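Local structure of DNA repair protein RAD7 (5ZB2) at residues 164-169 against 185-190; 113-118 against 144-149; 55-60 against 68-73. The protein promotes global genome nucleotide excision repair of nontranscribed DNA as a component of the GGR complex, and binds Elc1. All blocks are in the same frame, centred on the assembly; numbering follows the deposited sequence.

Contact 1: residues 164-169 against 185-190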
loop_
_atom_site.group_PDB
_atom_site.type_symbol
_atom_site.label_atom_id
_atom_site.label_comp_id
_atom_site.label_asym_id
_atom_site.label_seq_id
_atom_site.Cartn_x
_atom_site.Cartn_y
_atom_site.Cartn_z
ATOM N N HIS A 164 -19.750 -14.070 -9.488
ATOM C CA HIS A 164 -20.414 -14.078 -10.783
ATOM C C HIS A 164 -19.673 -13.237 -11.817
ATOM O O HIS A 164 -20.146 -13.116 -12.952
ATOM C CB HIS A 164 -21.873 -13.608 -10.653
ATOM C CG HIS A 164 -22.035 -12.171 -10.259
ATOM N ND1 HIS A 164 -21.548 -11.125 -11.016
ATOM C CD2 HIS A 164 -22.668 -11.606 -9.203
ATOM C CE1 HIS A 164 -21.857 -9.981 -10.433
ATOM N NE2 HIS A 164 -22.535 -10.245 -9.331
ATOM N N ARG A 165 -18.521 -12.672 -11.456
ATOM C CA ARG A 165 -17.699 -11.907 -12.382
ATOM C C ARG A 165 -16.603 -12.746 -13.026
ATOM O O ARG A 165 -15.839 -12.221 -13.840
ATOM C CB ARG A 165 -17.079 -10.700 -11.666
ATOM C CG ARG A 165 -18.061 -9.556 -11.446
ATOM C CD ARG A 165 -17.471 -8.449 -10.583
ATOM N NE ARG A 165 -18.401 -7.337 -10.421
ATOM C CZ ARG A 165 -18.364 -6.461 -9.418
ATOM N NH1 ARG A 165 -17.451 -6.564 -8.462
ATOM N NH2 ARG A 165 -19.261 -5.487 -9.359
ATOM N N PHE A 166 -16.500 -14.028 -12.676
ATOM C CA PHE A 166 -15.652 -14.973 -13.402
ATOM C C PHE A 166 -16.489 -15.548 -14.540
ATOM O O PHE A 166 -17.244 -16.506 -14.357
ATOM C CB PHE A 166 -15.131 -16.062 -12.474
ATOM C CG PHE A 166 -14.037 -16.893 -13.074
ATOM C CD1 PHE A 166 -12.744 -16.406 -13.140
ATOM C CD2 PHE A 166 -14.299 -18.160 -13.574
ATOM C CE1 PHE A 166 -11.724 -17.164 -13.693
ATOM C CE2 PHE A 166 -13.285 -18.927 -14.128
ATOM C CZ PHE A 166 -11.996 -18.427 -14.189
ATOM N N THR A 167 -16.356 -14.960 -15.721
ATOM C CA THR A 167 -17.251 -15.233 -16.833
ATOM C C THR A 167 -16.696 -16.339 -17.726
ATOM O O THR A 167 -15.578 -16.821 -17.548
ATOM C CB THR A 167 -17.466 -13.963 -17.652
ATOM O OG1 THR A 167 -16.231 -13.596 -18.283
ATOM C CG2 THR A 167 -17.932 -12.819 -16.749
ATOM N N ASP A 168 -17.506 -16.738 -18.710
ATOM C CA ASP A 168 -17.042 -17.697 -19.709
ATOM C C ASP A 168 -15.775 -17.203 -20.397
ATOM O O ASP A 168 -14.856 -17.988 -20.664
ATOM C CB ASP A 168 -18.151 -17.957 -20.731
ATOM C CG ASP A 168 -19.221 -18.897 -20.203
ATOM O OD1 ASP A 168 -18.868 -19.867 -19.495
ATOM O OD2 ASP A 168 -20.416 -18.667 -20.489
ATOM N N LYS A 169 -15.697 -15.899 -20.678
ATOM C CA LYS A 169 -14.478 -15.343 -21.254
ATOM C C LYS A 169 -13.281 -15.593 -20.347
ATOM O O LYS A 169 -12.193 -15.939 -20.821
ATOM C CB LYS A 169 -14.654 -13.846 -21.506
ATOM C CG LYS A 169 -13.547 -13.218 -22.340
ATOM C CD LYS A 169 -13.774 -11.724 -22.532
ATOM C CE LYS A 169 -12.975 -11.176 -23.710
ATOM N NZ LYS A 169 -11.511 -11.421 -23.584
ATOM N N LEU A 185 -8.186 -28.456 -10.986
ATOM C CA LEU A 185 -9.100 -27.386 -11.365
ATOM C C LEU A 185 -10.356 -27.441 -10.507
ATOM O O LEU A 185 -10.939 -28.512 -10.307
ATOM C CB LEU A 185 -9.487 -27.481 -12.846
ATOM C CG LEU A 185 -10.509 -26.452 -13.339
ATOM C CD1 LEU A 185 -9.932 -25.035 -13.294
ATOM C CD2 LEU A 185 -10.973 -26.802 -14.742
ATOM N N GLY A 186 -10.774 -26.276 -10.016
ATOM C CA GLY A 186 -11.991 -26.163 -9.239
ATOM C C GLY A 186 -12.888 -25.036 -9.712
ATOM O O GLY A 186 -12.429 -23.906 -9.910
ATOM N N LEU A 187 -14.171 -25.339 -9.899
ATOM C CA LEU A 187 -15.166 -24.365 -10.350
ATOM C C LEU A 187 -16.407 -24.563 -9.496
ATOM O O LEU A 187 -17.115 -25.563 -9.659
ATOM C CB LEU A 187 -15.493 -24.544 -11.835
ATOM C CG LEU A 187 -14.305 -24.483 -12.800
ATOM C CD1 LEU A 187 -14.709 -24.932 -14.206
ATOM C CD2 LEU A 187 -13.726 -23.078 -12.830
ATOM N N SER A 188 -16.678 -23.623 -8.591
ATOM C CA SER A 188 -17.736 -23.798 -7.601
ATOM C C SER A 188 -18.547 -22.519 -7.478
ATOM O O SER A 188 -17.998 -21.462 -7.152
ATOM C CB SER A 188 -17.149 -24.188 -6.242
ATOM O OG SER A 188 -18.104 -23.999 -5.211
ATOM N N ARG A 189 -19.854 -22.620 -7.720
ATOM C CA ARG A 189 -20.778 -21.507 -7.516
ATOM C C ARG A 189 -20.349 -20.286 -8.333
ATOM O O ARG A 189 -20.151 -19.185 -7.811
ATOM C CB ARG A 189 -20.886 -21.168 -6.026
ATOM C CG ARG A 189 -21.590 -22.232 -5.201
ATOM C CD ARG A 189 -21.884 -21.751 -3.786
ATOM N NE ARG A 189 -22.679 -22.723 -3.037
ATOM C CZ ARG A 189 -24.007 -22.813 -3.090
ATOM N NH1 ARG A 189 -24.710 -21.991 -3.859
ATOM N NH2 ARG A 189 -24.638 -23.734 -2.372
ATOM N N LEU A 190 -20.208 -20.507 -9.641
ATOM C CA LEU A 190 -19.834 -19.465 -10.593
ATOM C C LEU A 190 -21.038 -19.221 -11.501
ATOM O O LEU A 190 -21.247 -19.937 -12.484
ATOM C CB LEU A 190 -18.590 -19.877 -11.375
ATOM C CG LEU A 190 -17.398 -20.269 -10.489
ATOM C CD1 LEU A 190 -16.247 -20.797 -11.331
ATOM C CD2 LEU A 190 -16.931 -19.092 -9.632
#

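Contact 2: residues 113-118 against 144-149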
loop_
_atom_site.group_PDB
_atom_site.type_symbol
_atom_site.label_atom_id
_atom_site.label_comp_id
_atom_site.label_asym_id
_atom_site.label_seq_id
_atom_site.Cartn_x
_atom_site.Cartn_y
_atom_site.Cartn_z
ATOM N N LEU A 113 -9.583 -8.640 -1.930
ATOM C CA LEU A 113 -8.567 -8.830 -2.956
ATOM C C LEU A 113 -8.984 -8.105 -4.231
ATOM O O LEU A 113 -10.043 -8.391 -4.796
ATOM C CB LEU A 113 -8.372 -10.323 -3.218
ATOM C CG LEU A 113 -7.128 -10.727 -4.014
ATOM C CD1 LEU A 113 -6.756 -12.169 -3.718
ATOM C CD2 LEU A 113 -7.338 -10.556 -5.505
ATOM N N ASN A 114 -8.159 -7.163 -4.683
ATOM C CA ASN A 114 -8.482 -6.347 -5.847
ATOM C C ASN A 114 -7.437 -6.549 -6.943
ATOM O O ASN A 114 -6.525 -7.374 -6.833
ATOM C CB ASN A 114 -8.613 -4.867 -5.464
ATOM C CG ASN A 114 -7.285 -4.224 -5.057
ATOM O OD1 ASN A 114 -6.216 -4.842 -5.118
ATOM N ND2 ASN A 114 -7.356 -2.961 -4.648
ATOM N N HIS A 115 -7.602 -5.775 -8.016
ATOM C CA HIS A 115 -6.730 -5.861 -9.181
ATOM C C HIS A 115 -5.258 -5.834 -8.778
ATOM O O HIS A 115 -4.488 -6.741 -9.110
ATOM C CB HIS A 115 -7.064 -4.709 -10.135
ATOM C CG HIS A 115 -6.203 -4.649 -11.360
ATOM N ND1 HIS A 115 -6.589 -5.188 -12.568
ATOM C CD2 HIS A 115 -4.991 -4.083 -11.571
ATOM C CE1 HIS A 115 -5.645 -4.968 -13.468
ATOM N NE2 HIS A 115 -4.665 -4.301 -12.887
ATOM N N GLU A 116 -4.853 -4.792 -8.051
ATOM C CA GLU A 116 -3.452 -4.659 -7.668
ATOM C C GLU A 116 -3.007 -5.821 -6.786
ATOM O O GLU A 116 -1.891 -6.330 -6.938
ATOM C CB GLU A 116 -3.235 -3.321 -6.959
ATOM C CG GLU A 116 -1.817 -3.083 -6.473
ATOM C CD GLU A 116 -1.652 -1.723 -5.814
ATOM O OE1 GLU A 116 -0.696 -1.010 -6.174
ATOM O OE2 GLU A 116 -2.478 -1.365 -4.942
ATOM N N SER A 117 -3.866 -6.256 -5.861
ATOM C CA SER A 117 -3.514 -7.377 -4.992
ATOM C C SER A 117 -3.260 -8.641 -5.804
ATOM O O SER A 117 -2.294 -9.369 -5.549
ATOM C CB SER A 117 -4.623 -7.622 -3.968
ATOM O OG SER A 117 -4.879 -6.465 -3.201
ATOM N N LEU A 118 -4.120 -8.915 -6.787
ATOM C CA LEU A 118 -3.987 -10.136 -7.576
ATOM C C LEU A 118 -2.702 -10.131 -8.396
ATOM O O LEU A 118 -2.029 -11.163 -8.509
ATOM C CB LEU A 118 -5.205 -10.306 -8.485
ATOM C CG LEU A 118 -5.313 -11.622 -9.257
ATOM C CD1 LEU A 118 -5.310 -12.826 -8.320
ATOM C CD2 LEU A 118 -6.566 -11.615 -10.126
ATOM N N TRP A 144 -8.960 -10.935 -14.709
ATOM C CA TRP A 144 -8.665 -12.364 -14.757
ATOM C C TRP A 144 -7.755 -12.690 -15.933
ATOM O O TRP A 144 -6.778 -13.432 -15.791
ATOM C CB TRP A 144 -9.961 -13.178 -14.841
ATOM C CG TRP A 144 -10.738 -13.211 -13.558
ATOM C CD1 TRP A 144 -12.035 -12.821 -13.372
ATOM C CD2 TRP A 144 -10.266 -13.653 -12.279
ATOM N NE1 TRP A 144 -12.398 -12.997 -12.058
ATOM C CE2 TRP A 144 -11.330 -13.506 -11.367
ATOM C CE3 TRP A 144 -9.047 -14.159 -11.817
ATOM C CZ2 TRP A 144 -11.212 -13.843 -10.024
ATOM C CZ3 TRP A 144 -8.932 -14.495 -10.478
ATOM C CH2 TRP A 144 -10.008 -14.334 -9.599
ATOM N N GLU A 145 -8.059 -12.132 -17.107
ATOM C CA GLU A 145 -7.228 -12.376 -18.283
ATOM C C GLU A 145 -5.783 -11.964 -18.029
ATOM O O GLU A 145 -4.852 -12.726 -18.311
ATOM C CB GLU A 145 -7.792 -11.635 -19.496
ATOM C CG GLU A 145 -6.971 -11.850 -20.764
ATOM C CD GLU A 145 -7.650 -11.332 -22.021
ATOM O OE1 GLU A 145 -8.709 -10.676 -21.912
ATOM O OE2 GLU A 145 -7.119 -11.584 -23.123
ATOM N N LYS A 146 -5.573 -10.753 -17.502
ATOM C CA LYS A 146 -4.212 -10.298 -17.235
ATOM C C LYS A 146 -3.499 -11.232 -16.265
ATOM O O LYS A 146 -2.310 -11.525 -16.432
ATOM C CB LYS A 146 -4.225 -8.876 -16.681
ATOM C CG LYS A 146 -4.647 -7.823 -17.681
ATOM C CD LYS A 146 -4.414 -6.425 -17.136
ATOM C CE LYS A 146 -4.970 -5.361 -18.068
ATOM N NZ LYS A 146 -6.456 -5.423 -18.161
ATOM N N PHE A 147 -4.211 -11.708 -15.244
ATOM C CA PHE A 147 -3.598 -12.605 -14.271
ATOM C C PHE A 147 -3.173 -13.919 -14.921
ATOM O O PHE A 147 -2.094 -14.444 -14.622
ATOM C CB PHE A 147 -4.570 -12.854 -13.116
ATOM C CG PHE A 147 -4.173 -13.989 -12.222
ATOM C CD1 PHE A 147 -3.181 -13.827 -11.275
ATOM C CD2 PHE A 147 -4.802 -15.217 -12.323
ATOM C CE1 PHE A 147 -2.817 -14.870 -10.451
ATOM C CE2 PHE A 147 -4.444 -16.261 -11.500
ATOM C CZ PHE A 147 -3.451 -16.087 -10.559
ATOM N N PHE A 148 -4.000 -14.460 -15.818
ATOM C CA PHE A 148 -3.666 -15.734 -16.453
ATOM C C PHE A 148 -2.529 -15.586 -17.458
ATOM O O PHE A 148 -1.722 -16.509 -17.612
ATOM C CB PHE A 148 -4.904 -16.322 -17.125
ATOM C CG PHE A 148 -5.997 -16.689 -16.161
ATOM C CD1 PHE A 148 -5.707 -17.369 -14.993
ATOM C CD2 PHE A 148 -7.312 -16.339 -16.416
ATOM C CE1 PHE A 148 -6.707 -17.702 -14.102
ATOM C CE2 PHE A 148 -8.313 -16.668 -15.528
ATOM C CZ PHE A 148 -8.010 -17.348 -14.371
ATOM N N VAL A 149 -2.438 -14.446 -18.145
ATOM C CA VAL A 149 -1.289 -14.207 -19.019
ATOM C C VAL A 149 0.000 -14.232 -18.206
ATOM O O VAL A 149 0.991 -14.860 -18.595
ATOM C CB VAL A 149 -1.456 -12.877 -19.777
ATOM C CG1 VAL A 149 -0.183 -12.515 -20.544
ATOM C CG2 VAL A 149 -2.639 -12.956 -20.733
#

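Contact 3: residues 55-60 against 68-73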
loop_
_atom_site.group_PDB
_atom_site.type_symbol
_atom_site.label_atom_id
_atom_site.label_comp_id
_atom_site.label_asym_id
_atom_site.label_seq_id
_atom_site.Cartn_x
_atom_site.Cartn_y
_atom_site.Cartn_z
ATOM N N LYS A 55 -5.442 -21.243 11.101
ATOM C CA LYS A 55 -6.767 -21.825 11.293
ATOM C C LYS A 55 -7.412 -21.305 12.571
ATOM O O LYS A 55 -8.595 -20.942 12.584
ATOM C CB LYS A 55 -6.669 -23.352 11.325
ATOM C CG LYS A 55 -8.017 -24.058 11.331
ATOM C CD LYS A 55 -7.904 -25.514 11.773
ATOM C CE LYS A 55 -7.659 -25.630 13.274
ATOM N NZ LYS A 55 -7.775 -27.034 13.767
ATOM N N ALA A 56 -6.649 -21.265 13.665
ATOM C CA ALA A 56 -7.190 -20.763 14.923
ATOM C C ALA A 56 -7.648 -19.317 14.778
ATOM O O ALA A 56 -8.753 -18.953 15.197
ATOM C CB ALA A 56 -6.145 -20.894 16.030
ATOM N N LEU A 57 -6.812 -18.475 14.170
ATOM C CA LEU A 57 -7.185 -17.081 13.963
ATOM C C LEU A 57 -8.413 -16.972 13.064
ATOM O O LEU A 57 -9.349 -16.222 13.361
ATOM C CB LEU A 57 -6.003 -16.309 13.374
ATOM C CG LEU A 57 -4.779 -16.209 14.288
ATOM C CD1 LEU A 57 -3.595 -15.605 13.556
ATOM C CD2 LEU A 57 -5.097 -15.390 15.541
ATOM N N SER A 58 -8.434 -17.735 11.967
ATOM C CA SER A 58 -9.564 -17.672 11.043
ATOM C C SER A 58 -10.873 -18.000 11.752
ATOM O O SER A 58 -11.858 -17.261 11.636
ATOM C CB SER A 58 -9.339 -18.626 9.867
ATOM O OG SER A 58 -8.258 -18.202 9.054
ATOM N N LYS A 59 -10.904 -19.111 12.496
ATOM C CA LYS A 59 -12.130 -19.508 13.174
ATOM C C LYS A 59 -12.603 -18.456 14.168
ATOM O O LYS A 59 -13.800 -18.402 14.472
ATOM C CB LYS A 59 -11.932 -20.849 13.889
ATOM C CG LYS A 59 -12.101 -22.055 12.984
ATOM C CD LYS A 59 -12.219 -23.346 13.779
ATOM C CE LYS A 59 -10.906 -23.721 14.444
ATOM N NZ LYS A 59 -10.963 -25.080 15.051
ATOM N N ASN A 60 -11.699 -17.623 14.677
ATOM C CA ASN A 60 -12.053 -16.563 15.610
ATOM C C ASN A 60 -12.189 -15.205 14.936
ATOM O O ASN A 60 -12.205 -14.185 15.629
ATOM C CB ASN A 60 -11.014 -16.482 16.731
ATOM C CG ASN A 60 -11.052 -17.688 17.646
ATOM O OD1 ASN A 60 -11.864 -17.754 18.567
ATOM N ND2 ASN A 60 -10.173 -18.650 17.398
ATOM N N LEU A 68 -1.658 -10.613 10.594
ATOM C CA LEU A 68 -0.970 -11.118 9.411
ATOM C C LEU A 68 0.541 -11.107 9.585
ATOM O O LEU A 68 1.246 -11.908 8.963
ATOM C CB LEU A 68 -1.360 -10.280 8.190
ATOM C CG LEU A 68 -0.617 -10.574 6.883
ATOM C CD1 LEU A 68 -0.916 -11.988 6.405
ATOM C CD2 LEU A 68 -0.990 -9.549 5.823
ATOM N N GLN A 69 1.057 -10.205 10.421
ATOM C CA GLN A 69 2.498 -10.060 10.574
ATOM C C GLN A 69 3.139 -11.284 11.209
ATOM O O GLN A 69 4.357 -11.455 11.094
ATOM C CB GLN A 69 2.804 -8.810 11.402
ATOM C CG GLN A 69 2.395 -7.523 10.703
ATOM C CD GLN A 69 2.640 -6.299 11.552
ATOM O OE1 GLN A 69 3.579 -5.540 11.314
ATOM N NE2 GLN A 69 1.798 -6.104 12.554
ATOM N N LEU A 70 2.349 -12.135 11.869
ATOM C CA LEU A 70 2.865 -13.388 12.412
ATOM C C LEU A 70 3.360 -14.330 11.319
ATOM O O LEU A 70 4.163 -15.228 11.601
ATOM C CB LEU A 70 1.771 -14.079 13.233
ATOM C CG LEU A 70 1.206 -13.261 14.399
ATOM C CD1 LEU A 70 -0.147 -13.797 14.850
ATOM C CD2 LEU A 70 2.190 -13.252 15.558
ATOM N N PHE A 71 2.905 -14.145 10.082
ATOM C CA PHE A 71 3.178 -15.076 8.997
ATOM C C PHE A 71 4.182 -14.535 7.986
ATOM O O PHE A 71 4.359 -15.140 6.923
ATOM C CB PHE A 71 1.870 -15.431 8.284
ATOM C CG PHE A 71 0.808 -15.962 9.198
ATOM C CD1 PHE A 71 -0.045 -15.100 9.866
ATOM C CD2 PHE A 71 0.658 -17.325 9.389
ATOM C CE1 PHE A 71 -1.023 -15.588 10.708
ATOM C CE2 PHE A 71 -0.320 -17.816 10.230
ATOM C CZ PHE A 71 -1.160 -16.949 10.889
ATOM N N LEU A 72 4.847 -13.423 8.285
ATOM C CA LEU A 72 5.709 -12.760 7.317
ATOM C C LEU A 72 7.169 -13.158 7.509
ATOM O O LEU A 72 7.624 -13.423 8.625
ATOM C CB LEU A 72 5.572 -11.238 7.419
ATOM C CG LEU A 72 4.190 -10.650 7.115
ATOM C CD1 LEU A 72 4.220 -9.132 7.244
ATOM C CD2 LEU A 72 3.700 -11.049 5.732
ATOM N N LYS A 73 7.901 -13.187 6.396
ATOM C CA LYS A 73 9.324 -13.522 6.378
ATOM C C LYS A 73 9.585 -14.888 7.017
ATOM O O LYS A 73 10.377 -15.030 7.950
ATOM C CB LYS A 73 10.145 -12.425 7.064
ATOM C CG LYS A 73 10.216 -11.105 6.293
ATOM C CD LYS A 73 10.707 -11.282 4.853
ATOM C CE LYS A 73 12.039 -12.017 4.773
ATOM N NZ LYS A 73 12.454 -12.258 3.360
#

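Contact 1: residues 164-169 against 185-190
The phenyl ring of F166 meets two leucines of residues 185-190, L187 and L190, and all the direct chemistry between the segments is apolar. CD2 of the ring lies 4.0 Å from CD1 of L190, the closer of the two approaches. Farther along the same side of the ring, F166 CE2 is 4.4 Å from CD2 of L187, a looser touch made by the end of the leucine alone. Both methyls come at the ring obliquely. The CB of F166 points toward the strand, and CG, anti to the backbone N (chi1 -168°), carries the ring on to the leucines. L190, just past the end of strand 184-188, turns its CG away from its own carbonyl carbon and presents CD1 to the ring. F166 also packs on F158 and I160 of strand 157-161 and on I193.

Polar interactions secure the two segments from outside the apolar patch. T167 is the N-cap of helix 168-178, its side chain capping a backbone N just beyond residues 164-169. D168 OD1 bonds to the backbone N of both S194 and N195, while the carbonyl O of H164 bonds to S192 OG. The strand is held by backbone bonds of G186 to F158 and I160 and of L185 and L187 to strand 210-214.

The arrangement is that of a leucine-rich-repeat solenoid, with a loop aromatic inserted between the strand layer and the helices. With no hydrogen bond directly joining the two segments, their mutual cohesion rests on dispersion and the exclusion of water, while the bonds of D168 and H164 to residues 192-195 tie the loop to the chain after L190.

Contact 2: residues 113-118 against 144-149
L118 sets its two methyls and CG against F147 and W144, and this trio forms the buried heart of the contact between helices 115-124 and 141-150. CD1 stands over one face of the F147 ring, 4.1 Å from the ring centroid and 24° off the normal, a CH-pi contact displaced toward the rim. CG of L118 approaches CD1 of F147 to 3.7 Å. The other methyl, L118 CD2, lies against F147 CB at 3.8 Å and also reaches the indole, 3.7 Å from W144 CZ3, meeting it obliquely. The leucine thus touches two aromatics, its CG lying anti to the backbone N (chi1 -173°) and pointing the fork toward helix 141-150.

At the exposed margin, CE1 of H115 lies 4.1 Å from CD of K146, the lysine chain passing the edge of the imidazole near its plane. The polar side of that ring is engaged elsewhere, since H115 ND1 is hydrogen-bonded to T143 OG1, one residue before W144.

Behind this first shell, N114 caps helix 115-124. Its OD1 accepts from the backbone N of S117 over 2.8 Å, with an N-H...O angle of 164°, so the first turn that carries H115 and L118 has a fixed start. S117 OG is hydrogen-bonded to F89 O, and E116 forms a salt bridge with K93 of helix 89-98. On the second helix W144 also packs on I139 and L133, and F147 rests on L131 of strand 130-134.

Consecutive helices of the leucine-rich-repeat solenoid are joined here. A buried leucine-aromatic interior and a partly polar, exposed margin imply that shape fit and dispersion bring the helices together, while the histidine bond to T143 adds one directional link at the surface.

Contact 3: residues 55-60 against 68-73
L57 reaches from helix 50-59 toward the 3-10 turn at residues 69-71, and its CD1 methyl makes the contact. From CB the chain runs to CG, anti to the carbonyl carbon (chi1 -64°), where it forks, and the CD1 branch alone carries the contact with residues 68-73. That branch ends at the edge of the F71 ring, close to its plane: CD1 is 3.8 Å from CE1 and 3.9 Å from CZ of F71. The two side chains come from opposite directions, and the methyl meets the ring at its edge. The same L57 CD1 also lies 4.1 Å from L70 CD1, so one methyl touches both L70 and F71.

The helix that carries L57 closes at N60, whose ND2 donates to A56 O over 2.6 Å. The backbone N of N60 donates to that oxygen too, from the opposite face of its carbonyl plane. In the turn, F71 N is bonded to L68 O.

Around this apolar meeting, F71 packs on L53 and A54 of helix 50-59 and stands edge-to-face with F81 of strand 78-81, while L70 lies on L38 of the long helix 8-41. Other chains cover the outside: L57 also meets I13 of the second Rad7 subunit and L95 of Elongin-C, and K59 forms a salt bridge with D99 of Elongin-C. The contact therefore lies where the N-terminal helices lead into the first strand of the solenoid.

Contacts 1 and 2 adjoin, their centres 15 Å apart: F166 CD1 lies 3.6 Å from W144 NE1, and F166 CE1 is 3.8 Å from F148 CZ, so helix 141-150 serves both, and the apolar interior runs on from one to the next. Contact 3 stands apart before the repeats begin, about 24 Å from contact 2 between centres, with nearest atoms about 10 Å apart, and about 28 Å from contact 1 between centres. Q69 in contact 3 touches a bound polyethylene glycol, from which the side chain of F71 is about 10 Å away; another glycol lies about 5 Å from the side chain of H115 in contact 2. These molecules probably come from the crystallisation liquor.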